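Local coordinates for hypothetical protein (Archaeoglobus fulgidus, PDB 2H6L) that is of unknown function but binds zinc and belongs to the PPC family, named for its occurrence in plants and prokaryotes, at residues F6-G11 against F116-S121; L14-G19 against A108-C113; F29-G34 against S84-H89; I43-S48 against P69-S74. One frame throughout, in Å; residues are numbered along the deposited sequence.

From the N terminus, the chain passes first through 6-11 and 14-19, and these two stretches wait longest for their partners. Contact 1 closes the widest loop, bringing 116-121 back to 6-11 near the N terminus. Within that loop lies contact 2, which joins 14-19 to the corner at 108-113. Contact 3 falls within the loop of contact 2 and sets the end of helix 22-33 on strand 85-96. Contact 4, innermost, pairs strand 45-55 with strand 70-82. The four loops are therefore concentric and none cross. Contacts 1 and 2 share strand 10-15, Phe29 of contact 3 packs on both, and Arg47 of contact 4 bridges to Glu109 of contact 2.

Contact 1: F6-G11 against F116-S121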
loop_
_atom_site.group_PDB
_atom_site.type_symbol
_atom_site.label_atom_id
_atom_site.label_comp_id
_atom_site.label_asym_id
_atom_site.label_seq_id
_atom_site.Cartn_x
_atom_site.Cartn_y
_atom_site.Cartn_z
ATOM N N PHE A 6 3.329 11.285 15.715
ATOM C CA PHE A 6 4.164 12.135 14.872
ATOM C C PHE A 6 3.356 13.210 14.143
ATOM O O PHE A 6 2.124 13.229 14.191
ATOM C CB PHE A 6 4.879 11.308 13.803
ATOM C CG PHE A 6 5.596 10.091 14.325
ATOM C CD1 PHE A 6 4.926 8.880 14.470
ATOM C CD2 PHE A 6 6.958 10.145 14.619
ATOM C CE1 PHE A 6 5.599 7.736 14.892
ATOM C CE2 PHE A 6 7.647 9.008 15.047
ATOM C CZ PHE A 6 6.971 7.800 15.182
ATOM N N GLU A 7 4.078 14.102 13.469
ATOM C CA GLU A 7 3.496 15.167 12.662
ATOM C C GLU A 7 4.074 14.942 11.276
ATOM O O GLU A 7 5.223 14.521 11.143
ATOM C CB GLU A 7 3.952 16.546 13.140
ATOM C CG GLU A 7 3.011 17.278 14.071
ATOM C CD GLU A 7 3.580 18.627 14.505
ATOM O OE1 GLU A 7 4.561 18.650 15.284
ATOM O OE2 GLU A 7 3.053 19.667 14.058
ATOM N N VAL A 8 3.286 15.211 10.244
ATOM C CA VAL A 8 3.770 15.052 8.883
ATOM C C VAL A 8 4.011 16.453 8.325
ATOM O O VAL A 8 3.365 17.411 8.747
ATOM C CB VAL A 8 2.744 14.308 8.004
ATOM C CG1 VAL A 8 2.500 12.912 8.567
ATOM C CG2 VAL A 8 1.445 15.093 7.936
ATOM N N GLY A 9 4.942 16.570 7.387
ATOM C CA GLY A 9 5.246 17.863 6.802
ATOM C C GLY A 9 5.817 17.737 5.401
ATOM O O GLY A 9 5.252 18.268 4.442
ATOM N N LYS A 10 6.939 17.033 5.282
ATOM C CA LYS A 10 7.582 16.836 3.986
ATOM C C LYS A 10 7.127 15.557 3.300
ATOM O O LYS A 10 6.470 14.704 3.896
ATOM C CB LYS A 10 9.108 16.779 4.126
ATOM C CG LYS A 10 9.813 18.124 4.254
ATOM C CD LYS A 10 9.588 18.756 5.608
ATOM C CE LYS A 10 10.519 19.945 5.813
ATOM N NZ LYS A 10 11.951 19.543 5.738
ATOM N N GLY A 11 7.493 15.445 2.029
ATOM C CA GLY A 11 7.161 14.279 1.241
ATOM C C GLY A 11 8.249 14.115 0.199
ATOM O O GLY A 11 8.775 15.098 -0.312
ATOM N N PHE A 116 7.877 6.406 -2.514
ATOM C CA PHE A 116 7.250 7.529 -1.842
ATOM C C PHE A 116 7.701 7.425 -0.401
ATOM O O PHE A 116 7.504 6.397 0.242
ATOM C CB PHE A 116 5.722 7.450 -1.890
ATOM C CG PHE A 116 5.040 8.510 -1.061
ATOM C CD1 PHE A 116 5.359 9.856 -1.230
ATOM C CD2 PHE A 116 4.088 8.166 -0.106
ATOM C CE1 PHE A 116 4.751 10.843 -0.458
ATOM C CE2 PHE A 116 3.474 9.142 0.670
ATOM C CZ PHE A 116 3.803 10.485 0.494
ATOM N N VAL A 117 8.333 8.475 0.097
ATOM C CA VAL A 117 8.794 8.473 1.476
ATOM C C VAL A 117 8.073 9.566 2.246
ATOM O O VAL A 117 8.109 10.732 1.860
ATOM C CB VAL A 117 10.307 8.712 1.560
ATOM C CG1 VAL A 117 10.746 8.757 3.015
ATOM C CG2 VAL A 117 11.041 7.614 0.808
ATOM N N LEU A 118 7.407 9.179 3.327
ATOM C CA LEU A 118 6.679 10.132 4.157
ATOM C C LEU A 118 7.356 10.180 5.516
ATOM O O LEU A 118 7.078 9.348 6.388
ATOM C CB LEU A 118 5.219 9.692 4.319
ATOM C CG LEU A 118 4.270 10.641 5.057
ATOM C CD1 LEU A 118 4.042 11.899 4.231
ATOM C CD2 LEU A 118 2.949 9.945 5.297
ATOM N N PRO A 119 8.280 11.137 5.708
ATOM C CA PRO A 119 8.973 11.243 6.995
ATOM C C PRO A 119 7.995 11.571 8.121
ATOM O O PRO A 119 7.010 12.285 7.918
ATOM C CB PRO A 119 9.993 12.358 6.750
ATOM C CG PRO A 119 9.324 13.208 5.706
ATOM C CD PRO A 119 8.745 12.177 4.772
ATOM N N LEU A 120 8.266 11.026 9.302
ATOM C CA LEU A 120 7.418 11.255 10.459
ATOM C C LEU A 120 8.254 11.943 11.527
ATOM O O LEU A 120 9.251 11.389 12.010
ATOM C CB LEU A 120 6.867 9.919 10.968
ATOM C CG LEU A 120 5.975 9.199 9.950
ATOM C CD1 LEU A 120 5.739 7.754 10.369
ATOM C CD2 LEU A 120 4.665 9.947 9.822
ATOM N N SER A 121 7.852 13.163 11.870
ATOM C CA SER A 121 8.543 13.970 12.872
ATOM C C SER A 121 8.019 13.688 14.287
ATOM O O SER A 121 6.870 13.982 14.611
ATOM C CB SER A 121 8.378 15.455 12.525
ATOM O OG SER A 121 8.830 16.299 13.569
HETATM O O HOH W 1 5.716 14.160 6.365
#
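Phe6 lies against Leu120, and its side chain can be followed outward. Its CB sits 3.4 Å from Ser121 O and close to Leu120 CB. At the ring, Leu120 CB approaches over one face, 3.6 Å from Phe6 CG, a CH-pi contact tilted 28° from the ring normal. CD2, and more distantly CD1, lie under the same methylene, and CD2 also comes within 3.7 Å of Leu120 O. The far part of the ring leaves Leu120, and the Phe6 side chain also meets Ala37 and Pro125 of its own chain and Leu13 of the third subunit. With CG set anti to its own carbonyl carbon (chi1 -50°), the ring is carried across Leu120 at about a right angle. A flat aromatic group suits this place because it covers leucine on one side while packing into the subunit boundary.

Leu120 CD2 runs beside Val8 CG1, 3.9 Å away, the two branched side chains pointing the same way; beta-branched valine keeps its methyl close to its strand.

Backbone bonds tie Glu7 and Ser121 in both directions: Glu7 N to Ser121 O and Ser121 N to Glu7 O, each 3.0 Å. The chains part around Gly9 and Lys10, where a water bridges them, accepting from Gly9 N and donating to Lys10 O and, at 2.8 Å, to Pro119 O; they close up again at Gly11 and Leu118. Proline, which has no N-H to offer, lays its CD 3.5 Å from Lys10 O.

This single antiparallel bridge, followed by a water-bridged gap around Gly9, sits where sheets run on into both neighbouring subunits of the trimer: Phe6 and Glu7 pair with the third, Lys10 and Gly11 with the second.

Contact 2: L14-G19 against A108-C113; sequences LRLDYG and AEVFAC
Tyr18 and Phe111 meet obliquely, their ring planes at 62°. Tyr18 CE2 touches Phe111 CD1 at 3.6 Å, while Phe111 CE1 lies in the plane of the tyrosine ring, at its edge. Phe111 O also approaches that edge, 3.4 Å from Tyr18 CD2. The tyrosine gets there because CG stands opposite its backbone N (chi1 170°), which brings the CD2-CE2 edge of the ring up to the corner at Phe111.

Two residues earlier, Leu16 turns toward the other segment, and its CD2 touches two neighbours, Cys113 SG at 3.5 Å and Val110 CG2 at 3.9 Å. Small cysteine and compact valine leave the buried leucine branch a close fit, and Leu22 and Gln25 of helix 22-33 also touch the leucine.

Two backbone bonds frame these side chains: Leu16 N to Cys113 O is almost straight (170°), and Gly19 N to Val110 O measures 2.8 Å. Between them a water accepts from Cys113 N and donates to Leu16 O. Gly19 has a positive phi at which a side chain would press on the preceding carbonyl, so glycine suits the turn. Beside it passes the Glu109 chain, whose OE2 forms a salt bridge with Arg47.

Just beyond Val110, Phe111 and Ala112 both face Ala45, the signature of a classic beta bulge, here at the corner where the chain leaves strand 99-110.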
loop_
_atom_site.group_PDB
_atom_site.type_symbol
_atom_site.label_atom_id
_atom_site.label_comp_id
_atom_site.label_asym_id
_atom_site.label_seq_id
_atom_site.Cartn_x
_atom_site.Cartn_y
_atom_site.Cartn_z
ATOM N N LEU A 14 11.236 9.330 -4.986
ATOM C CA LEU A 14 12.597 9.090 -5.433
ATOM C C LEU A 14 12.631 8.170 -6.630
ATOM O O LEU A 14 11.794 7.276 -6.765
ATOM C CB LEU A 14 13.438 8.443 -4.323
ATOM C CG LEU A 14 13.145 8.716 -2.850
ATOM C CD1 LEU A 14 14.046 7.813 -2.021
ATOM C CD2 LEU A 14 13.371 10.179 -2.487
ATOM N N ARG A 15 13.597 8.407 -7.507
ATOM C CA ARG A 15 13.804 7.547 -8.663
ATOM C C ARG A 15 15.094 6.822 -8.305
ATOM O O ARG A 15 16.159 7.434 -8.282
ATOM C CB ARG A 15 14.007 8.363 -9.951
ATOM C CG ARG A 15 14.501 7.504 -11.119
ATOM C CD ARG A 15 14.735 8.295 -12.404
ATOM N NE ARG A 15 15.351 7.447 -13.419
ATOM C CZ ARG A 15 15.545 7.787 -14.693
ATOM N NH1 ARG A 15 15.177 8.980 -15.145
ATOM N NH2 ARG A 15 16.095 6.914 -15.523
ATOM N N LEU A 16 14.992 5.532 -7.998
ATOM C CA LEU A 16 16.156 4.734 -7.636
ATOM C C LEU A 16 17.035 4.433 -8.835
ATOM O O LEU A 16 16.579 4.485 -9.972
ATOM C CB LEU A 16 15.716 3.417 -6.995
ATOM C CG LEU A 16 15.463 3.455 -5.488
ATOM C CD1 LEU A 16 14.706 4.708 -5.120
ATOM C CD2 LEU A 16 14.707 2.210 -5.064
ATOM N N ASP A 17 18.296 4.112 -8.568
ATOM C CA ASP A 17 19.246 3.790 -9.627
ATOM C C ASP A 17 19.150 2.342 -10.084
ATOM O O ASP A 17 19.025 1.419 -9.272
ATOM C CB ASP A 17 20.681 4.059 -9.163
ATOM C CG ASP A 17 20.945 5.525 -8.913
ATOM O OD1 ASP A 17 20.646 6.345 -9.804
ATOM O OD2 ASP A 17 21.458 5.862 -7.827
ATOM N N TYR A 18 19.215 2.159 -11.397
ATOM C CA TYR A 18 19.164 0.843 -12.006
ATOM C C TYR A 18 20.369 0.008 -11.555
ATOM O O TYR A 18 21.478 0.524 -11.429
ATOM C CB TYR A 18 19.165 1.008 -13.533
ATOM C CG TYR A 18 19.345 -0.266 -14.324
ATOM C CD1 TYR A 18 20.603 -0.855 -14.467
ATOM C CD2 TYR A 18 18.260 -0.875 -14.952
ATOM C CE1 TYR A 18 20.775 -2.021 -15.218
ATOM C CE2 TYR A 18 18.420 -2.033 -15.700
ATOM C CZ TYR A 18 19.679 -2.602 -15.832
ATOM O OH TYR A 18 19.838 -3.741 -16.580
ATOM N N GLY A 19 20.142 -1.275 -11.296
ATOM C CA GLY A 19 21.227 -2.156 -10.890
ATOM C C GLY A 19 21.715 -2.114 -9.449
ATOM O O GLY A 19 22.599 -2.884 -9.090
ATOM N N ALA A 108 16.761 -6.481 -3.237
ATOM C CA ALA A 108 16.188 -6.443 -4.569
ATOM C C ALA A 108 17.039 -5.551 -5.454
ATOM O O ALA A 108 17.398 -4.437 -5.078
ATOM C CB ALA A 108 14.760 -5.918 -4.524
ATOM N N GLU A 109 17.382 -6.064 -6.626
ATOM C CA GLU A 109 18.158 -5.295 -7.580
ATOM C C GLU A 109 17.121 -4.489 -8.337
ATOM O O GLU A 109 16.167 -5.047 -8.869
ATOM C CB GLU A 109 18.896 -6.219 -8.536
ATOM C CG GLU A 109 19.906 -5.510 -9.409
ATOM C CD GLU A 109 20.653 -6.472 -10.308
ATOM O OE1 GLU A 109 21.089 -7.531 -9.803
ATOM O OE2 GLU A 109 20.808 -6.169 -11.512
ATOM N N VAL A 110 17.304 -3.178 -8.376
ATOM C CA VAL A 110 16.360 -2.307 -9.059
ATOM C C VAL A 110 16.456 -2.264 -10.588
ATOM O O VAL A 110 17.555 -2.239 -11.159
ATOM C CB VAL A 110 16.507 -0.863 -8.561
ATOM C CG1 VAL A 110 15.647 0.067 -9.408
ATOM C CG2 VAL A 110 16.116 -0.774 -7.104
ATOM N N PHE A 111 15.291 -2.255 -11.240
ATOM C CA PHE A 111 15.220 -2.119 -12.687
ATOM C C PHE A 111 14.750 -0.677 -12.853
ATOM O O PHE A 111 15.417 0.149 -13.485
ATOM C CB PHE A 111 14.191 -3.062 -13.310
ATOM C CG PHE A 111 14.065 -2.900 -14.805
ATOM C CD1 PHE A 111 15.082 -3.334 -15.654
ATOM C CD2 PHE A 111 12.972 -2.250 -15.356
ATOM C CE1 PHE A 111 15.014 -3.120 -17.025
ATOM C CE2 PHE A 111 12.888 -2.026 -16.734
ATOM C CZ PHE A 111 13.914 -2.461 -17.571
ATOM N N ALA A 112 13.591 -0.391 -12.263
ATOM C CA ALA A 112 12.995 0.943 -12.254
ATOM C C ALA A 112 12.127 0.983 -11.003
ATOM O O ALA A 112 11.217 0.164 -10.844
ATOM C CB ALA A 112 12.143 1.178 -13.501
ATOM N N CYS A 113 12.415 1.924 -10.109
ATOM C CA CYS A 113 11.662 2.023 -8.867
ATOM C C CYS A 113 11.357 3.455 -8.455
ATOM O O CYS A 113 12.240 4.299 -8.409
ATOM C CB CYS A 113 12.429 1.317 -7.746
ATOM S SG CYS A 113 11.520 1.168 -6.191
HETATM O O HOH W 2 14.319 3.908 -11.348
#

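Contact 3: F29-G34 against S84-H89; sequences FLEEKG and SKPFCH. With ZN (zinc ion), chain D.
Leu30 and Pro86 make the buried, apolar part of the contact, with Leu30 CB 4.0 Å from Pro86 CB. Beyond them Leu30 CD1 reaches Cys88 SG at 3.6 Å; CG, placed beside the backbone N (chi1 -58°), carries this branch to the strand. Branched leucine, compact, rigid proline and small cysteine suit the buried side, where Val79 also touches both Leu30 and Pro86.

The other side is exposed and polar. Glu31 bends at chi2 (-87°), and its side chain crosses Pro86 at about a right angle, with OE1 3.1 Å from Pro86 CD. OE2 turns to Lys85, but the salt bridge to NZ is long, 3.7 Å, between two exposed residues.

Just past the contact, Gly34 has a positive phi and is the C-prime residue of a Schellman motif that ends the helix.

Farther along the same strand, His89 NE2 binds zinc at 2.2 Å, one of four ligand atoms, among them His91 NE2 and His104 ND1. Helix 22-33 thus packs on strand 85-96 with its short segment running roughly antiparallel (150°), beside strand 70-82, while Glu27, a turn before Leu30 in the helix, accepts a hydrogen bond from Cys88 N on OE2.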
loop_
_atom_site.group_PDB
_atom_site.type_symbol
_atom_site.label_atom_id
_atom_site.label_comp_id
_atom_site.label_asym_id
_atom_site.label_seq_id
_atom_site.Cartn_x
_atom_site.Cartn_y
_atom_site.Cartn_z
ATOM N N PHE A 29 19.386 7.271 1.361
ATOM C CA PHE A 29 18.604 8.494 1.313
ATOM C C PHE A 29 18.240 8.960 2.726
ATOM O O PHE A 29 18.394 10.137 3.066
ATOM C CB PHE A 29 17.320 8.264 0.524
ATOM C CG PHE A 29 16.374 9.420 0.582
ATOM C CD1 PHE A 29 16.679 10.612 -0.059
ATOM C CD2 PHE A 29 15.192 9.332 1.313
ATOM C CE1 PHE A 29 15.824 11.705 0.028
ATOM C CE2 PHE A 29 14.328 10.416 1.408
ATOM C CZ PHE A 29 14.645 11.609 0.763
ATOM N N LEU A 30 17.751 8.031 3.542
ATOM C CA LEU A 30 17.348 8.338 4.910
ATOM C C LEU A 30 18.498 8.900 5.740
ATOM O O LEU A 30 18.317 9.865 6.487
ATOM C CB LEU A 30 16.777 7.078 5.581
ATOM C CG LEU A 30 15.581 6.464 4.839
ATOM C CD1 LEU A 30 15.207 5.101 5.420
ATOM C CD2 LEU A 30 14.415 7.425 4.934
ATOM N N GLU A 31 19.674 8.290 5.619
ATOM C CA GLU A 31 20.856 8.740 6.360
ATOM C C GLU A 31 21.212 10.167 5.951
ATOM O O GLU A 31 21.532 11.009 6.789
ATOM C CB GLU A 31 22.049 7.818 6.077
ATOM C CG GLU A 31 21.891 6.381 6.569
ATOM C CD GLU A 31 22.339 6.190 8.013
ATOM O OE1 GLU A 31 21.912 6.981 8.882
ATOM O OE2 GLU A 31 23.114 5.243 8.279
ATOM N N GLU A 32 21.148 10.429 4.651
ATOM C CA GLU A 32 21.464 11.746 4.114
ATOM C C GLU A 32 20.523 12.823 4.627
ATOM O O GLU A 32 20.949 13.935 4.948
ATOM C CB GLU A 32 21.421 11.701 2.587
ATOM C CG GLU A 32 21.469 13.061 1.919
ATOM C CD GLU A 32 21.452 12.958 0.410
ATOM O OE1 GLU A 32 20.513 12.334 -0.129
ATOM O OE2 GLU A 32 22.379 13.502 -0.233
ATOM N N LYS A 33 19.238 12.497 4.705
ATOM C CA LYS A 33 18.244 13.454 5.176
ATOM C C LYS A 33 18.060 13.398 6.684
ATOM O O LYS A 33 17.449 14.283 7.269
ATOM C CB LYS A 33 16.894 13.204 4.495
ATOM C CG LYS A 33 16.902 13.441 2.998
ATOM C CD LYS A 33 17.202 14.899 2.669
ATOM C CE LYS A 33 17.338 15.117 1.167
ATOM N NZ LYS A 33 17.664 16.537 0.836
ATOM N N GLY A 34 18.598 12.360 7.313
ATOM C CA GLY A 34 18.445 12.227 8.749
ATOM C C GLY A 34 17.022 11.866 9.146
ATOM O O GLY A 34 16.520 12.336 10.166
ATOM N N SER A 84 21.025 2.281 16.377
ATOM C CA SER A 84 21.230 3.727 16.237
ATOM C C SER A 84 21.313 4.292 14.819
ATOM O O SER A 84 22.050 5.247 14.574
ATOM C CB SER A 84 22.483 4.150 17.003
ATOM O OG SER A 84 23.643 3.687 16.342
ATOM N N LYS A 85 20.564 3.711 13.890
ATOM C CA LYS A 85 20.554 4.203 12.519
ATOM C C LYS A 85 19.238 3.842 11.847
ATOM O O LYS A 85 18.618 2.828 12.175
ATOM C CB LYS A 85 21.724 3.616 11.724
ATOM C CG LYS A 85 21.649 2.116 11.513
ATOM C CD LYS A 85 22.814 1.611 10.670
ATOM C CE LYS A 85 22.781 2.182 9.260
ATOM N NZ LYS A 85 23.891 1.654 8.416
ATOM N N PRO A 86 18.790 4.668 10.894
ATOM C CA PRO A 86 17.525 4.365 10.215
ATOM C C PRO A 86 17.489 2.950 9.634
ATOM O O PRO A 86 18.361 2.554 8.857
ATOM C CB PRO A 86 17.429 5.463 9.153
ATOM C CG PRO A 86 18.863 5.885 8.943
ATOM C CD PRO A 86 19.425 5.868 10.330
ATOM N N PHE A 87 16.472 2.193 10.028
ATOM C CA PHE A 87 16.318 0.817 9.576
ATOM C C PHE A 87 14.981 0.601 8.859
ATOM O O PHE A 87 13.926 0.960 9.379
ATOM C CB PHE A 87 16.414 -0.119 10.775
ATOM C CG PHE A 87 16.191 -1.557 10.433
ATOM C CD1 PHE A 87 17.173 -2.289 9.778
ATOM C CD2 PHE A 87 14.991 -2.181 10.756
ATOM C CE1 PHE A 87 16.967 -3.623 9.449
ATOM C CE2 PHE A 87 14.771 -3.513 10.433
ATOM C CZ PHE A 87 15.763 -4.239 9.777
ATOM N N CYS A 88 15.035 0.011 7.667
ATOM C CA CYS A 88 13.830 -0.242 6.880
ATOM C C CYS A 88 13.246 -1.635 7.104
ATOM O O CYS A 88 13.970 -2.625 7.127
ATOM C CB CYS A 88 14.115 -0.084 5.377
ATOM S SG CYS A 88 14.545 1.581 4.807
ATOM N N HIS A 89 11.926 -1.690 7.276
ATOM C CA HIS A 89 11.199 -2.941 7.431
ATOM C C HIS A 89 10.208 -2.900 6.279
ATOM O O HIS A 89 9.242 -2.144 6.315
ATOM C CB HIS A 89 10.425 -2.992 8.742
ATOM C CG HIS A 89 9.696 -4.283 8.948
ATOM N ND1 HIS A 89 8.841 -4.500 10.007
ATOM C CD2 HIS A 89 9.703 -5.430 8.228
ATOM C CE1 HIS A 89 8.353 -5.724 9.930
ATOM N NE2 HIS A 89 8.860 -6.312 8.860
HETATM ZN ZN ZN D . 8.783 -8.387 8.128
#

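Contact 4: I43-S48 against P69-S74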
loop_
_atom_site.group_PDB
_atom_site.type_symbol
_atom_site.label_atom_id
_atom_site.label_comp_id
_atom_site.label_asym_id
_atom_site.label_seq_id
_atom_site.Cartn_x
_atom_site.Cartn_y
_atom_site.Cartn_z
ATOM N N ILE A 43 6.576 1.271 -6.191
ATOM C CA ILE A 43 6.092 0.433 -7.278
ATOM C C ILE A 43 7.184 0.451 -8.336
ATOM O O ILE A 43 8.099 1.264 -8.268
ATOM C CB ILE A 43 4.772 0.945 -7.914
ATOM C CG1 ILE A 43 4.957 2.354 -8.481
ATOM C CG2 ILE A 43 3.646 0.909 -6.893
ATOM C CD1 ILE A 43 3.768 2.812 -9.345
ATOM N N GLY A 44 7.088 -0.441 -9.313
ATOM C CA GLY A 44 8.101 -0.482 -10.349
ATOM C C GLY A 44 8.438 -1.914 -10.684
ATOM O O GLY A 44 7.556 -2.764 -10.710
ATOM N N ALA A 45 9.711 -2.189 -10.947
ATOM C CA ALA A 45 10.130 -3.542 -11.281
ATOM C C ALA A 45 11.559 -3.781 -10.816
ATOM O O ALA A 45 12.342 -2.844 -10.692
ATOM C CB ALA A 45 10.022 -3.768 -12.789
ATOM N N VAL A 46 11.884 -5.047 -10.579
ATOM C CA VAL A 46 13.210 -5.445 -10.123
ATOM C C VAL A 46 13.768 -6.538 -11.025
ATOM O O VAL A 46 13.015 -7.259 -11.677
ATOM C CB VAL A 46 13.165 -5.988 -8.672
ATOM C CG1 VAL A 46 12.610 -4.927 -7.729
ATOM C CG2 VAL A 46 12.315 -7.237 -8.614
ATOM N N ARG A 47 15.091 -6.662 -11.046
ATOM C CA ARG A 47 15.766 -7.674 -11.857
ATOM C C ARG A 47 15.920 -8.983 -11.085
ATOM O O ARG A 47 16.117 -10.048 -11.672
ATOM C CB ARG A 47 17.140 -7.155 -12.288
ATOM C CG ARG A 47 17.097 -5.765 -12.933
ATOM C CD ARG A 47 18.461 -5.414 -13.520
ATOM N NE ARG A 47 18.820 -6.308 -14.619
ATOM C CZ ARG A 47 20.069 -6.591 -14.975
ATOM N NH1 ARG A 47 21.088 -6.050 -14.316
ATOM N NH2 ARG A 47 20.300 -7.415 -15.992
ATOM N N SER A 48 15.837 -8.897 -9.762
ATOM C CA SER A 48 15.949 -10.080 -8.914
ATOM C C SER A 48 15.648 -9.668 -7.487
ATOM O O SER A 48 15.499 -8.486 -7.198
ATOM C CB SER A 48 17.359 -10.663 -8.979
ATOM O OG SER A 48 18.295 -9.753 -8.424
ATOM N N PRO A 69 13.388 -11.353 -13.533
ATOM C CA PRO A 69 12.797 -10.015 -13.488
ATOM C C PRO A 69 11.371 -10.133 -12.963
ATOM O O PRO A 69 10.636 -11.029 -13.372
ATOM C CB PRO A 69 12.837 -9.582 -14.947
ATOM C CG PRO A 69 14.095 -10.229 -15.438
ATOM C CD PRO A 69 13.995 -11.618 -14.849
ATOM N N LEU A 70 10.986 -9.237 -12.062
ATOM C CA LEU A 70 9.642 -9.263 -11.490
ATOM C C LEU A 70 9.108 -7.852 -11.308
ATOM O O LEU A 70 9.874 -6.910 -11.118
ATOM C CB LEU A 70 9.667 -9.970 -10.129
ATOM C CG LEU A 70 9.188 -11.421 -9.966
ATOM C CD1 LEU A 70 9.319 -12.196 -11.250
ATOM C CD2 LEU A 70 9.992 -12.080 -8.849
ATOM N N GLU A 71 7.789 -7.707 -11.381
ATOM C CA GLU A 71 7.162 -6.410 -11.182
ATOM C C GLU A 71 6.988 -6.219 -9.683
ATOM O O GLU A 71 6.743 -7.184 -8.959
ATOM C CB GLU A 71 5.768 -6.375 -11.813
ATOM C CG GLU A 71 5.718 -6.480 -13.324
ATOM C CD GLU A 71 5.932 -5.147 -13.985
ATOM O OE1 GLU A 71 5.189 -4.200 -13.646
ATOM O OE2 GLU A 71 6.834 -5.040 -14.841
ATOM N N ILE A 72 7.127 -4.986 -9.213
ATOM C CA ILE A 72 6.896 -4.710 -7.807
ATOM C C ILE A 72 5.395 -4.471 -7.800
ATOM O O ILE A 72 4.929 -3.397 -8.168
ATOM C CB ILE A 72 7.596 -3.433 -7.332
ATOM C CG1 ILE A 72 9.113 -3.565 -7.494
ATOM C CG2 ILE A 72 7.256 -3.181 -5.867
ATOM C CD1 ILE A 72 9.864 -2.299 -7.124
ATOM N N LEU A 73 4.641 -5.490 -7.415
ATOM C CA LEU A 73 3.188 -5.386 -7.396
ATOM C C LEU A 73 2.707 -4.590 -6.198
ATOM O O LEU A 73 1.640 -3.964 -6.230
ATOM C CB LEU A 73 2.584 -6.782 -7.388
ATOM C CG LEU A 73 3.090 -7.653 -8.537
ATOM C CD1 LEU A 73 2.457 -9.036 -8.459
ATOM C CD2 LEU A 73 2.755 -6.986 -9.873
ATOM N N SER A 74 3.518 -4.613 -5.141
ATOM C CA SER A 74 3.218 -3.903 -3.910
ATOM C C SER A 74 4.459 -3.887 -3.024
ATOM O O SER A 74 5.094 -4.919 -2.812
ATOM C CB SER A 74 2.063 -4.586 -3.167
ATOM O OG SER A 74 1.791 -3.923 -1.944
#
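Gly44 O takes the shortest polar bond here, from Ile72 N at 2.7 Å, although the donor stands above the carbonyl plane, 42° out of it. Ile72 CB lies 3.4 Å from the same oxygen, closing in beside the bond. Glycine suits this corner because phi is positive and a side chain would collide with the preceding carbonyl.

Next along, Val46 and Leu70 form an antiparallel hydrogen-bonded pair. Val46 N to Leu70 O is 2.8 Å and almost straight, and Leu70 N returns a bond to Val46 O. On the face bearing Val46, Leu70 and Ile72, the Val46 and Ile72 side chains cross at about a right angle, with their CG1 atoms 3.8 Å apart, beta-branched residues that fill the buried layer.

The opposite face holds Ala45 and Glu71, a non-hydrogen-bonded pair. Small alanine leaves room beside it for the carboxylate, Glu71 OE2 lying 4.0 Å from Ala45 CB. That buried oxygen accepts from Tyr54 N of the second subunit.

The Glu71 side chain also lies about 4 Å from a bound zinc ion and packs on His91 of that subunit, so this antiparallel ladder, followed by a classic beta bulge where Leu73 and Ser74 both face Leu93, probably borders a zinc site near the interface with the second subunit.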